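Local coordinates for protein chitinase (PDB 5GZT) that probably hydrolyses internal beta-1,4 linkages between N-acetylglucosamine units in chitin and chitodextrins, as a multidomain enzyme with two family 18 glycosidase domains, at residues Ala190-Asn193 with Asp194-Val198; Lys420-Pro423 with Glu424-Ala427; Ser626-Asp630 with Ser631-Ala635. All coordinates share one frame; numbering follows the deposited sequence.

Contact 1 (Ala190-Asn193 with Asp194-Val198); sequences ASNN and DRQLV
Asn192 and Gln196 face each other across the tight end of a beta hairpin, and the Asn192 amide is bonded to Gln196 twice, once to its side chain and once to its backbone. The first bond is side chain to side chain: Asn192 ND2 donates to Gln196 OE1 over 3.0 Å, the oxygen using an in-plane lone pair and lying almost exactly in the amide plane of Asn192. The two amides are nearly coplanar, 23° apart. The second is side chain to backbone: Gln196 N gives a straight bond to Asn192 OD1 at 2.9 Å, tilted from the plane of that amide. An asparagine suits this place because one short side chain both accepts and donates. Its CG stands between the backbone N and the carbonyl carbon (chi1 53°), which folds the amide back over the turn.

In the backbone, Asn192 O accepts Arg195 N at 2.9 Å and closes a type I turn. Arg195 takes a left-handed helical conformation, and Asn192 N reaches Gln196 O only weakly, a pattern resembling a type I turn with a G1 beta bulge. Asp194 fills the third place of the turn, its CB 3.4 Å from Asn192 OD1; Asp194 OD1 is hydrogen-bonded to the hydroxyl of Ser646.

Ala190 and Val198 form a hydrogen-bonded antiparallel pair. Ala190 N gives a bond of 3.1 Å to Val198 O, and Ala190 O takes one of 2.9 Å from Val198 N. Between the two regions, Ser191 OG donates to Gln196 O at 3.2 Å from above the carbonyl plane, and also bonds to Gln276 N.

The hairpin joins strands 184-191 and 197-203. Strand 239-243 continues the sheet beyond 197-203, while Ser191, Arg195 and Leu197 rest on strand 264-284.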
ATOM      1  N   ALA B 190       0.706  -6.402 -18.405  1.00 50.57           N
ATOM      2  CA  ALA B 190       1.751  -6.633 -17.440  1.00 46.72           C
ATOM      3  C   ALA B 190       2.299  -5.319 -16.915  1.00 46.58           C
ATOM      4  O   ALA B 190       2.204  -4.247 -17.582  1.00 43.83           O
ATOM      5  CB  ALA B 190       2.871  -7.457 -18.074  1.00 49.67           C
ATOM      6  N   SER B 191       2.898  -5.398 -15.713  1.00 41.67           N
ATOM      7  CA  SER B 191       3.631  -4.277 -15.110  1.00 38.37           C
ATOM      8  C   SER B 191       5.041  -4.762 -14.797  1.00 36.53           C
ATOM      9  O   SER B 191       5.333  -5.941 -14.903  1.00 39.52           O
ATOM     10  CB  SER B 191       2.913  -3.798 -13.831  1.00 41.99           C
ATOM     11  OG  SER B 191       3.427  -2.552 -13.416  1.00 43.05           O
ATOM     12  N   ASN B 192       5.936  -3.852 -14.494  1.00 36.38           N
ATOM     13  CA  ASN B 192       7.250  -4.239 -13.988  1.00 41.12           C
ATOM     14  C   ASN B 192       7.571  -3.401 -12.762  1.00 34.34           C
ATOM     15  O   ASN B 192       6.822  -2.500 -12.437  1.00 32.68           O
ATOM     16  CB  ASN B 192       8.333  -4.061 -15.078  1.00 44.82           C
ATOM     17  CG  ASN B 192       8.337  -2.675 -15.683  1.00 50.65           C
ATOM     18  OD1 ASN B 192       7.994  -1.650 -15.045  1.00 44.60           O
ATOM     19  ND2 ASN B 192       8.676  -2.637 -16.953  1.00 58.45           N
ATOM     20  N   ASN B 193       8.722  -3.680 -12.146  1.00 37.30           N
ATOM     21  CA  ASN B 193       9.211  -2.962 -10.971  1.00 36.57           C
ATOM     22  C   ASN B 193       9.274  -1.446 -11.178  1.00 41.12           C
ATOM     23  O   ASN B 193       9.022  -0.635 -10.238  1.00 36.33           O
ATOM     24  CB  ASN B 193      10.597  -3.471 -10.615  1.00 35.27           C
ATOM     25  CG  ASN B 193      10.604  -4.906 -10.156  1.00 33.51           C
ATOM     26  OD1 ASN B 193       9.581  -5.578  -9.980  1.00 38.27           O
ATOM     27  ND2 ASN B 193      11.766  -5.383  -9.952  1.00 31.72           N
ATOM     28  N   ASP B 194       9.566  -1.064 -12.427  1.00 43.30           N
ATOM     29  CA  ASP B 194       9.688   0.333 -12.823  1.00 42.93           C
ATOM     30  C   ASP B 194       8.338   1.045 -13.026  1.00 41.49           C
ATOM     31  O   ASP B 194       8.306   2.240 -13.320  1.00 40.75           O
ATOM     32  CB  ASP B 194      10.509   0.436 -14.134  1.00 48.03           C
ATOM     33  CG  ASP B 194      12.024   0.236 -13.924  1.00 51.19           C
ATOM     34  OD1 ASP B 194      12.576   0.613 -12.848  1.00 50.78           O
ATOM     35  OD2 ASP B 194      12.667  -0.274 -14.881  1.00 53.23           O
ATOM     36  N   ARG B 195       7.246   0.310 -12.913  1.00 36.46           N
ATOM     37  CA  ARG B 195       5.930   0.856 -13.014  1.00 40.94           C
ATOM     38  C   ARG B 195       5.605   1.350 -14.426  1.00 44.29           C
ATOM     39  O   ARG B 195       4.954   2.390 -14.638  1.00 43.47           O
ATOM     40  CB  ARG B 195       5.698   1.866 -11.868  1.00 40.81           C
ATOM     41  CG  ARG B 195       5.675   1.112 -10.544  1.00 38.39           C
ATOM     42  CD  ARG B 195       5.356   2.028  -9.434  1.00 37.54           C
ATOM     43  NE  ARG B 195       6.508   2.880  -9.246  1.00 35.49           N
ATOM     44  CZ  ARG B 195       6.526   4.188  -9.294  1.00 36.55           C
ATOM     45  NH1 ARG B 195       5.436   4.900  -9.551  1.00 45.47           N
ATOM     46  NH2 ARG B 195       7.684   4.793  -9.080  1.00 38.06           N
ATOM     47  N   GLN B 196       6.045   0.536 -15.385  1.00 46.77           N
ATOM     48  CA  GLN B 196       5.484   0.573 -16.729  1.00 52.00           C
ATOM     49  C   GLN B 196       4.293  -0.329 -16.888  1.00 51.20           C
ATOM     50  O   GLN B 196       4.225  -1.404 -16.317  1.00 57.90           O
ATOM     51  CB  GLN B 196       6.491   0.140 -17.756  1.00 55.46           C
ATOM     52  CG  GLN B 196       7.615   1.124 -17.867  1.00 56.97           C
ATOM     53  CD  GLN B 196       8.575   0.694 -18.932  1.00 58.42           C
ATOM     54  OE1 GLN B 196       9.066  -0.422 -18.904  1.00 60.12           O
ATOM     55  NE2 GLN B 196       8.834   1.566 -19.887  1.00 54.23           N
ATOM     56  N   LEU B 197       3.355   0.160 -17.678  1.00 52.67           N
ATOM     57  CA  LEU B 197       2.227  -0.579 -18.142  1.00 51.14           C
ATOM     58  C   LEU B 197       2.513  -1.064 -19.585  1.00 54.85           C
ATOM     59  O   LEU B 197       2.962  -0.283 -20.441  1.00 53.07           O
ATOM     60  CB  LEU B 197       1.012   0.330 -18.101  1.00 49.27           C
ATOM     61  CG  LEU B 197      -0.333  -0.308 -18.381  1.00 53.38           C
ATOM     62  CD1 LEU B 197      -0.504  -1.603 -17.642  1.00 57.24           C
ATOM     63  CD2 LEU B 197      -1.474   0.636 -18.027  1.00 55.05           C
ATOM     64  N   VAL B 198       2.304  -2.360 -19.814  1.00 52.65           N
ATOM     65  CA  VAL B 198       2.570  -2.981 -21.081  1.00 54.88           C
ATOM     66  C   VAL B 198       1.249  -3.580 -21.522  1.00 61.45           C
ATOM     67  O   VAL B 198       0.682  -4.402 -20.790  1.00 56.25           O
ATOM     68  CB  VAL B 198       3.685  -4.046 -20.990  1.00 54.58           C
ATOM     69  CG1 VAL B 198       3.829  -4.811 -22.302  1.00 52.69           C
ATOM     70  CG2 VAL B 198       5.019  -3.374 -20.680  1.00 55.91           C
TER

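Contact 2 (Lys420-Pro423 with Glu424-Ala427); sequences KSRP and EDKA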
ATOM      1  N   LYS B 420     -19.762 -17.703  13.086  1.00 44.65           N
ATOM      2  CA  LYS B 420     -20.734 -18.567  12.484  1.00 40.98           C
ATOM      3  C   LYS B 420     -20.328 -18.810  11.051  1.00 39.29           C
ATOM      4  O   LYS B 420     -19.932 -17.865  10.332  1.00 41.81           O
ATOM      5  CB  LYS B 420     -22.098 -17.876  12.468  1.00 43.39           C
ATOM      6  CG  LYS B 420     -23.215 -18.856  12.109  1.00 47.59           C
ATOM      7  CD  LYS B 420     -24.463 -18.107  11.691  1.00 52.57           C
ATOM      8  CE  LYS B 420     -25.637 -19.086  11.603  1.00 54.10           C
ATOM      9  NZ  LYS B 420     -26.864 -18.296  11.752  1.00 51.70           N
ATOM     10  N   SER B 421     -20.407 -20.072  10.660  1.00 39.64           N
ATOM     11  CA  SER B 421     -20.098 -20.492   9.288  1.00 44.92           C
ATOM     12  C   SER B 421     -20.935 -21.717   8.825  1.00 47.26           C
ATOM     13  O   SER B 421     -21.393 -22.529   9.643  1.00 45.13           O
ATOM     14  CB  SER B 421     -18.636 -20.907   9.234  1.00 45.50           C
ATOM     15  OG  SER B 421     -18.395 -22.085  10.021  1.00 40.57           O
ATOM     16  N   ARG B 422     -21.033 -21.870   7.508  1.00 45.17           N
ATOM     17  CA  ARG B 422     -21.729 -22.959   6.881  1.00 43.51           C
ATOM     18  C   ARG B 422     -21.020 -23.353   5.581  1.00 46.63           C
ATOM     19  O   ARG B 422     -20.340 -22.501   4.965  1.00 43.05           O
ATOM     20  CB  ARG B 422     -23.095 -22.474   6.447  1.00 45.42           C
ATOM     21  CG  ARG B 422     -23.957 -21.665   7.395  1.00 49.67           C
ATOM     22  CD  ARG B 422     -24.979 -20.857   6.581  1.00 49.09           C
ATOM     23  NE  ARG B 422     -26.135 -20.458   7.373  1.00 47.13           N
ATOM     24  CZ  ARG B 422     -26.344 -19.258   7.917  1.00 54.18           C
ATOM     25  NH1 ARG B 422     -25.485 -18.235   7.781  1.00 52.22           N
ATOM     26  NH2 ARG B 422     -27.448 -19.069   8.624  1.00 50.26           N
ATOM     27  N   PRO B 423     -21.282 -24.583   5.089  1.00 44.66           N
ATOM     28  CA  PRO B 423     -20.760 -25.015   3.790  1.00 47.04           C
ATOM     29  C   PRO B 423     -21.013 -24.063   2.631  1.00 41.16           C
ATOM     30  O   PRO B 423     -20.142 -23.894   1.775  1.00 45.22           O
ATOM     31  CB  PRO B 423     -21.429 -26.364   3.583  1.00 48.77           C
ATOM     32  CG  PRO B 423     -21.459 -26.920   4.981  1.00 52.53           C
ATOM     33  CD  PRO B 423     -21.831 -25.727   5.843  1.00 48.38           C
ATOM     34  N   GLU B 424     -22.129 -23.367   2.668  1.00 37.65           N
ATOM     35  CA  GLU B 424     -22.580 -22.533   1.568  1.00 42.99           C
ATOM     36  C   GLU B 424     -21.833 -21.232   1.462  1.00 41.14           C
ATOM     37  O   GLU B 424     -22.012 -20.464   0.474  1.00 39.93           O
ATOM     38  CB  GLU B 424     -24.066 -22.192   1.785  1.00 46.10           C
ATOM     39  CG  GLU B 424     -25.002 -23.413   1.727  1.00 52.55           C
ATOM     40  CD  GLU B 424     -25.037 -24.269   2.993  1.00 54.52           C
ATOM     41  OE1 GLU B 424     -24.739 -23.758   4.071  1.00 55.77           O
ATOM     42  OE2 GLU B 424     -25.367 -25.465   2.928  1.00 60.26           O
ATOM     43  N   ASP B 425     -21.073 -20.916   2.534  1.00 42.81           N
ATOM     44  CA  ASP B 425     -20.176 -19.716   2.573  1.00 40.66           C
ATOM     45  C   ASP B 425     -19.348 -19.636   1.300  1.00 31.70           C
ATOM     46  O   ASP B 425     -19.315 -18.562   0.614  1.00 37.60           O
ATOM     47  CB  ASP B 425     -19.270 -19.757   3.818  1.00 40.96           C
ATOM     48  CG  ASP B 425     -20.036 -19.511   5.125  1.00 42.29           C
ATOM     49  OD1 ASP B 425     -21.189 -19.003   5.114  1.00 43.18           O
ATOM     50  OD2 ASP B 425     -19.464 -19.844   6.178  1.00 40.75           O
ATOM     51  N   LYS B 426     -18.801 -20.797   0.950  1.00 31.01           N
ATOM     52  CA  LYS B 426     -17.954 -20.953  -0.225  1.00 36.00           C
ATOM     53  C   LYS B 426     -18.530 -20.354  -1.544  1.00 39.96           C
ATOM     54  O   LYS B 426     -17.971 -19.400  -2.065  1.00 40.32           O
ATOM     55  CB  LYS B 426     -17.531 -22.400  -0.331  1.00 37.30           C
ATOM     56  CG  LYS B 426     -16.572 -22.680  -1.479  1.00 42.78           C
ATOM     57  CD  LYS B 426     -15.901 -24.045  -1.366  1.00 40.89           C
ATOM     58  CE  LYS B 426     -14.810 -24.070  -2.412  1.00 47.16           C
ATOM     59  NZ  LYS B 426     -14.035 -25.322  -2.413  1.00 46.43           N
ATOM     60  N   ALA B 427     -19.689 -20.826  -2.041  1.00 45.48           N
ATOM     61  CA  ALA B 427     -20.349 -20.166  -3.225  1.00 39.39           C
ATOM     62  C   ALA B 427     -20.947 -18.801  -2.866  1.00 34.18           C
ATOM     63  O   ALA B 427     -20.991 -17.856  -3.681  1.00 36.30           O
ATOM     64  CB  ALA B 427     -21.451 -21.092  -3.813  1.00 42.29           C
TER
HETATM   65  O   HOH W   1     -18.303 -17.600   8.034  1.00 43.70           O
HETATM   66  O   HOH W   2     -20.635 -23.021  -1.092  1.00 50.61           O
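Arg422 and Asp425 are the two ends of a type I beta turn that leads the chain into helix 425-447 of a family 18 TIM barrel. Hydrogen bonds run both ways between them. Asp425 N donates to Arg422 O at 3.0 Å, the usual turn bond, while Arg422 N donates to Asp425 OD2 at 2.9 Å, reaching that oxygen from 56° above the carboxylate plane. Aspartate suits the place because its side chain is just long enough to fold back onto the turn; its CG lies anti to the carbonyl carbon (chi1 -71°), which turns it back toward the N-H of Arg422. Pro423, the next residue, has no N-H to satisfy and fits the second position of such a turn.

The buried carboxylate has several further donors. OD2 also takes a bond from Val412 N, and OD1 meets the hydroxyl of Ser376. Asp425 further touches Trp408, at a variable position within the family's DxxDxDxE motif (here DGIDLDWE), just after strand 403-407.

Charge plays its part a little farther out. The guanidinium of Arg422 and the amino group of Lys420 share Asp377 in salt bridges, and Lys420 CE sits 3.3 Å above one face of that guanidinium, offset toward its rim. Glu424 makes no direct ion pair with Arg422; the two side chains cross at about a right angle, and Glu424 OE1 touches Arg422 CB at 3.2 Å.

Apolar packing is slight: the Glu424 chain, bent at chi2, lies alongside the Pro423 ring.

Two waters bridge the segments. The first gives bonds to Lys420 O and Asp425 OD2. The second donates to Pro423 O at 3.0 Å and accepts the N-H of Ala427 at 2.6 Å.

Contact 3 (Ser626-Asp630 with Ser631-Ala635); sequences SQDSD and SHELA. With FMT (formic acid), chain M.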
ATOM      1  N   SER B 626      -0.278   1.956  13.156  1.00 21.54           N
ATOM      2  CA  SER B 626      -0.023   2.603  14.469  1.00 22.88           C
ATOM      3  C   SER B 626       0.970   1.878  15.377  1.00 22.08           C
ATOM      4  O   SER B 626       1.368   2.397  16.439  1.00 21.31           O
ATOM      5  CB  SER B 626      -1.347   2.810  15.227  1.00 22.93           C
ATOM      6  OG  SER B 626      -1.895   1.621  15.837  1.00 26.18           O
ATOM      7  N   GLN B 627       1.350   0.645  15.012  1.00 22.80           N
ATOM      8  CA  GLN B 627       2.284  -0.158  15.823  1.00 20.14           C
ATOM      9  C   GLN B 627       3.732   0.094  15.521  1.00 19.74           C
ATOM     10  O   GLN B 627       4.597  -0.460  16.188  1.00 18.87           O
ATOM     11  CB  GLN B 627       1.956  -1.638  15.558  1.00 20.96           C
ATOM     12  CG  GLN B 627       0.577  -2.073  15.987  1.00 19.62           C
ATOM     13  CD  GLN B 627       0.190  -3.463  15.458  1.00 20.89           C
ATOM     14  OE1 GLN B 627       0.637  -3.948  14.377  1.00 22.83           O
ATOM     15  NE2 GLN B 627      -0.652  -4.095  16.180  1.00 19.28           N
ATOM     16  N   ASP B 628       4.005   0.949  14.542  1.00 19.80           N
ATOM     17  CA  ASP B 628       5.368   1.224  14.095  1.00 21.42           C
ATOM     18  C   ASP B 628       6.160   2.068  15.148  1.00 19.43           C
ATOM     19  O   ASP B 628       5.628   2.539  16.118  1.00 19.92           O
ATOM     20  CB  ASP B 628       5.257   1.965  12.790  1.00 19.85           C
ATOM     21  CG  ASP B 628       6.424   1.859  11.912  1.00 23.31           C
ATOM     22  OD1 ASP B 628       7.544   1.396  12.309  1.00 20.91           O
ATOM     23  OD2 ASP B 628       6.188   2.289  10.759  1.00 23.24           O
ATOM     24  N   SER B 629       7.448   2.204  14.916  1.00 23.87           N
ATOM     25  CA  SER B 629       8.355   3.045  15.724  1.00 22.82           C
ATOM     26  C   SER B 629       7.975   4.511  15.593  1.00 26.12           C
ATOM     27  O   SER B 629       7.103   4.902  14.741  1.00 26.40           O
ATOM     28  CB  SER B 629       9.787   2.877  15.361  1.00 22.42           C
ATOM     29  OG  SER B 629      10.148   3.525  14.167  1.00 25.93           O
ATOM     30  N   ASP B 630       8.591   5.311  16.467  1.00 26.70           N
ATOM     31  CA  ASP B 630       8.321   6.765  16.520  1.00 29.66           C
ATOM     32  C   ASP B 630       8.562   7.397  15.190  1.00 24.58           C
ATOM     33  O   ASP B 630       7.730   8.132  14.718  1.00 28.57           O
ATOM     34  CB  ASP B 630       9.203   7.458  17.594  1.00 31.50           C
ATOM     35  CG  ASP B 630       8.704   7.229  19.003  1.00 32.83           C
ATOM     36  OD1 ASP B 630       7.527   6.765  19.198  1.00 32.99           O
ATOM     37  OD2 ASP B 630       9.546   7.463  19.918  1.00 35.99           O
ATOM     38  N   SER B 631       9.657   7.037  14.552  1.00 24.16           N
ATOM     39  CA  SER B 631      10.021   7.570  13.245  1.00 29.19           C
ATOM     40  C   SER B 631       9.283   6.914  12.079  1.00 25.89           C
ATOM     41  O   SER B 631       9.578   7.252  10.955  1.00 24.95           O
ATOM     42  CB  SER B 631      11.554   7.398  13.032  1.00 34.72           C
ATOM     43  OG  SER B 631      11.862   6.019  12.728  1.00 40.97           O
ATOM     44  N   HIS B 632       8.353   5.987  12.347  1.00 23.74           N
ATOM     45  CA  HIS B 632       7.730   5.151  11.342  1.00 24.55           C
ATOM     46  C   HIS B 632       8.717   4.350  10.567  1.00 22.90           C
ATOM     47  O   HIS B 632       8.646   4.382   9.328  1.00 18.71           O
ATOM     48  CB  HIS B 632       6.947   6.099  10.348  1.00 27.16           C
ATOM     49  CG  HIS B 632       5.968   6.992  11.038  1.00 28.72           C
ATOM     50  ND1 HIS B 632       4.803   6.507  11.604  1.00 26.38           N
ATOM     51  CD2 HIS B 632       5.999   8.321  11.322  1.00 31.09           C
ATOM     52  CE1 HIS B 632       4.135   7.495  12.163  1.00 27.34           C
ATOM     53  NE2 HIS B 632       4.824   8.612  11.984  1.00 26.61           N
ATOM     54  N   GLU B 633       9.702   3.706  11.209  1.00 21.67           N
ATOM     55  CA  GLU B 633      10.757   3.143  10.391  1.00 22.45           C
ATOM     56  C   GLU B 633      10.300   2.001   9.459  1.00 19.70           C
ATOM     57  O   GLU B 633      10.948   1.795   8.438  1.00 22.17           O
ATOM     58  CB  GLU B 633      12.012   2.708  11.185  1.00 23.28           C
ATOM     59  CG  GLU B 633      11.902   1.496  12.039  1.00 22.46           C
ATOM     60  CD  GLU B 633      13.119   1.255  12.898  1.00 19.29           C
ATOM     61  OE1 GLU B 633      14.120   1.904  12.644  1.00 18.55           O
ATOM     62  OE2 GLU B 633      13.057   0.393  13.793  1.00 17.90           O
ATOM     63  N   LEU B 634       9.311   1.224   9.866  1.00 16.71           N
ATOM     64  CA  LEU B 634       8.833   0.136   9.018  1.00 17.56           C
ATOM     65  C   LEU B 634       8.092   0.645   7.782  1.00 19.75           C
ATOM     66  O   LEU B 634       8.405   0.217   6.632  1.00 23.19           O
ATOM     67  CB  LEU B 634       7.974  -0.888   9.783  1.00 16.74           C
ATOM     68  CG  LEU B 634       8.738  -1.587  10.980  1.00 14.95           C
ATOM     69  CD1 LEU B 634       7.912  -2.662  11.574  1.00 15.20           C
ATOM     70  CD2 LEU B 634      10.074  -2.187  10.609  1.00 15.88           C
ATOM     71  N   ALA B 635       7.143   1.526   7.993  1.00 21.63           N
ATOM     72  CA  ALA B 635       6.507   2.215   6.869  1.00 22.89           C
ATOM     73  C   ALA B 635       7.515   2.873   5.962  1.00 24.89           C
ATOM     74  O   ALA B 635       7.434   2.667   4.764  1.00 25.30           O
ATOM     75  CB  ALA B 635       5.489   3.223   7.357  1.00 23.34           C
TER
HETATM   76  C   FMT M4011      11.533   4.800  18.925  1.00 29.35           C
HETATM   77  O1  FMT M4011      10.466   4.316  18.582  1.00 28.15           O
HETATM   78  O2  FMT M4011      12.279   5.289  17.969  1.00 30.00           O
HETATM   79  O   HOH W   3       4.271   4.061  10.719  1.00 21.55           O
HETATM   80  O   HOH W   4      11.787   5.275  15.372  1.00 29.62           O
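Asp628 grips two backbone amides at the start of helix 633-642, an aspartate offering one oxygen to each. Its OD1 takes Leu634 N at 3.0 Å on the syn lone pair, and its OD2 takes Ala635 N, also at 3.0 Å, on a nearly straight line of 175°. With CG anti to the backbone N (chi1 -156°), the group is swung over the helix end. OD1 also accepts the N-H of Ser629 from its anti side, so this buried carboxylate is held in a fixed rotation, and the positive end of the helix dipole would probably favour its negative charge. A water donates to OD2 and also bonds to His632 ND1, in the plane of the ring.

Ser629 serves the remaining early amide: its short hydroxyl OG accepts Glu633 N at 3.0 Å. Asp628 and Ser629, in the loop after the last barrel strand, 619-623, thus accept the first N-H groups of the helix, with His632 at the N-cap position. Ser629 O accepts His632 N at 2.9 Å, closing a type I turn. A second water joins Ser629 OG to Ser631 N and OG and to O2 of a formic acid molecule.

Asp630 O lies over one face of the His632 ring, offset toward its rim. Asp630 N donates to O1 of the formic acid at 3.0 Å, while OD1 forms a salt bridge with Arg294.

Overall arrangement
The three contacts follow one another along the chain and none touches another. Contacts 1 and 3 are the nearest pair, with centres 29 Å and nearest atoms about 14 Å apart; contact 2 has its centre 38 Å from each. Contact 1 packs on residues 273-276 of strand 264-284, the long strand that also pairs with 619-623, the strand before contact 3; contact 2 comes after strand 403-407 and helix 414-417. Contacts 1 and 3 are also linked through helix 633-642, since Tyr643 and Ser646, just beyond its end, meet Arg195 and Asp194. The formic acid probably comes from the crystallisation liquor, and the sodium site around Glu44 belongs to the separate N-terminal region.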